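Local coordinates for protein cytosol aminopeptidase (Coxiella burnetii, PDB 3IJ3) that is probably a manganese-dependent metalloaminopeptidase of the M17 family, removing amino acids from the N-terminal ends of peptides, at residues L104-P109 / S147-K152. Numbering follows the deposited sequence.
Sequences LSKVLP and SPYLAK. With EDO (1,2-ethanediol), chain J.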
loop_
_atom_site.group_PDB
_atom_site.type_symbol
_atom_site.label_atom_id
_atom_site.label_comp_id
_atom_site.label_asym_id
_atom_site.label_seq_id
_atom_site.Cartn_x
_atom_site.Cartn_y
_atom_site.Cartn_z
ATOM N N LEU A 104 -20.780 35.989 -11.855
ATOM C CA LEU A 104 -21.115 37.379 -11.507
ATOM C C LEU A 104 -21.358 37.705 -10.036
ATOM O O LEU A 104 -20.852 38.714 -9.540
ATOM C CB LEU A 104 -22.281 37.888 -12.359
ATOM C CG LEU A 104 -21.969 38.179 -13.825
ATOM C CD1 LEU A 104 -23.274 38.327 -14.588
ATOM C CD2 LEU A 104 -21.088 39.433 -13.965
ATOM N N SER A 105 -22.108 36.863 -9.326
ATOM C CA SER A 105 -22.381 37.153 -7.917
ATOM C C SER A 105 -21.121 37.324 -7.085
ATOM O O SER A 105 -21.097 38.129 -6.147
ATOM C CB SER A 105 -23.306 36.113 -7.292
ATOM O OG SER A 105 -24.620 36.333 -7.738
ATOM N N LYS A 106 -20.069 36.592 -7.430
ATOM C CA LYS A 106 -18.803 36.680 -6.677
ATOM C C LYS A 106 -17.930 37.912 -6.968
ATOM O O LYS A 106 -17.021 38.223 -6.194
ATOM C CB LYS A 106 -17.963 35.416 -6.868
ATOM C CG LYS A 106 -18.492 34.188 -6.138
ATOM C CD LYS A 106 -17.544 33.011 -6.364
ATOM C CE LYS A 106 -17.952 31.756 -5.633
ATOM N NZ LYS A 106 -17.874 31.880 -4.162
ATOM N N VAL A 107 -18.217 38.623 -8.052
ATOM C CA VAL A 107 -17.412 39.778 -8.441
ATOM C C VAL A 107 -18.184 41.087 -8.563
ATOM O O VAL A 107 -17.581 42.166 -8.505
ATOM C CB VAL A 107 -16.637 39.499 -9.761
ATOM C CG1 VAL A 107 -15.651 38.326 -9.559
ATOM C CG2 VAL A 107 -17.590 39.218 -10.938
ATOM N N LEU A 108 -19.502 41.016 -8.707
ATOM C CA LEU A 108 -20.296 42.234 -8.877
ATOM C C LEU A 108 -20.369 43.128 -7.670
ATOM O O LEU A 108 -20.465 42.661 -6.540
ATOM C CB LEU A 108 -21.732 41.925 -9.287
ATOM C CG LEU A 108 -21.996 41.576 -10.742
ATOM C CD1 LEU A 108 -23.449 41.130 -10.916
ATOM C CD2 LEU A 108 -21.679 42.770 -11.639
ATOM N N PRO A 109 -20.322 44.446 -7.911
ATOM C CA PRO A 109 -20.552 45.338 -6.803
ATOM C C PRO A 109 -22.025 45.203 -6.378
ATOM O O PRO A 109 -22.816 44.577 -7.090
ATOM C CB PRO A 109 -20.334 46.733 -7.411
ATOM C CG PRO A 109 -19.635 46.531 -8.703
ATOM C CD PRO A 109 -20.012 45.160 -9.165
ATOM N N SER A 147 -22.731 35.581 4.561
ATOM C CA SER A 147 -23.276 36.849 4.094
ATOM C C SER A 147 -23.796 36.614 2.685
ATOM O O SER A 147 -23.071 36.076 1.848
ATOM C CB SER A 147 -22.197 37.929 4.087
ATOM O OG SER A 147 -21.083 37.532 3.295
ATOM N N PRO A 148 -25.058 36.989 2.422
ATOM C CA PRO A 148 -25.563 36.768 1.079
ATOM C C PRO A 148 -24.945 37.766 0.101
ATOM O O PRO A 148 -24.463 38.820 0.516
ATOM C CB PRO A 148 -27.069 36.980 1.223
ATOM C CG PRO A 148 -27.231 37.879 2.425
ATOM C CD PRO A 148 -25.934 37.883 3.198
ATOM N N TYR A 149 -24.916 37.401 -1.176
ATOM C CA TYR A 149 -24.363 38.277 -2.195
ATOM C C TYR A 149 -25.253 39.496 -2.315
ATOM O O TYR A 149 -26.462 39.408 -2.114
ATOM C CB TYR A 149 -24.251 37.561 -3.527
ATOM C CG TYR A 149 -23.325 36.381 -3.496
ATOM C CD1 TYR A 149 -21.955 36.549 -3.317
ATOM C CD2 TYR A 149 -23.805 35.091 -3.675
ATOM C CE1 TYR A 149 -21.106 35.471 -3.290
ATOM C CE2 TYR A 149 -22.952 34.006 -3.668
ATOM C CZ TYR A 149 -21.618 34.198 -3.478
ATOM O OH TYR A 149 -20.797 33.107 -3.486
ATOM N N LEU A 150 -24.658 40.631 -2.639
ATOM C CA LEU A 150 -25.408 41.893 -2.704
ATOM C C LEU A 150 -25.847 42.317 -4.097
ATOM O O LEU A 150 -26.442 43.382 -4.244
ATOM C CB LEU A 150 -24.588 43.007 -2.064
ATOM C CG LEU A 150 -24.203 42.733 -0.607
ATOM C CD1 LEU A 150 -23.334 43.871 -0.055
ATOM C CD2 LEU A 150 -25.446 42.505 0.249
ATOM N N ALA A 151 -25.527 41.527 -5.113
ATOM C CA ALA A 151 -25.968 41.817 -6.461
ATOM C C ALA A 151 -27.192 40.955 -6.771
ATOM O O ALA A 151 -27.211 39.739 -6.483
ATOM C CB ALA A 151 -24.858 41.556 -7.459
ATOM N N LYS A 152 -28.218 41.586 -7.340
ATOM C CA LYS A 152 -29.439 40.882 -7.765
ATOM C C LYS A 152 -29.705 41.200 -9.220
ATOM O O LYS A 152 -29.306 42.262 -9.707
ATOM C CB LYS A 152 -30.628 41.259 -6.907
ATOM C CG LYS A 152 -30.449 40.885 -5.437
ATOM C CD LYS A 152 -31.763 41.075 -4.702
ATOM C CE LYS A 152 -31.683 40.675 -3.230
ATOM N NZ LYS A 152 -33.073 40.718 -2.659
HETATM C C1 EDO J . -19.353 37.787 -0.168
HETATM O O1 EDO J . -20.084 36.867 0.650
HETATM C C2 EDO J . -20.227 38.991 -0.504
HETATM O O2 EDO J . -21.513 38.856 0.114
HETATM O O HOH W 1 -22.339 40.391 -5.379
#
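One water ties the two segments together: it donates to Ser105 O at 2.7 Å and, at greater length, to Leu108 O, and accepts a weak bond from Ala151 N. It thus bridges the short helix 104-107 to the start of strand 151-154, which runs parallel to strand 111-114 in the mixed sheet of the N-terminal domain of this M17 aminopeptidase. Ser105 CB lies over one face of the Tyr149 ring in a CH-pi contact, 4.0 Å from the ring centroid and shifted toward the rim, while Ser105 O approaches Tyr149 CD1 at 3.4 Å. The Ser105 hydroxyl takes no part in this, being hydrogen-bonded to Ser137 OG. The CB of Lys106 points away from segment 147-152, yet its otherwise extended chain bends at the last torsion (chi4 -66°), and NZ donates to Tyr149 OH at 3.2 Å. A 1,2-ethanediol, probably from the crystallisation liquor, hydrogen-bonds through O1 to Ser147 OG, 2.9 Å away. Phe133 of helix 123-135 packs against Ser105 and Leu108, and the methyl of Ala151 meets Leu108 CB at 3.6 Å and Pro109 O at 3.7 Å, a buried carbonyl oxygen without a polar partner in the model.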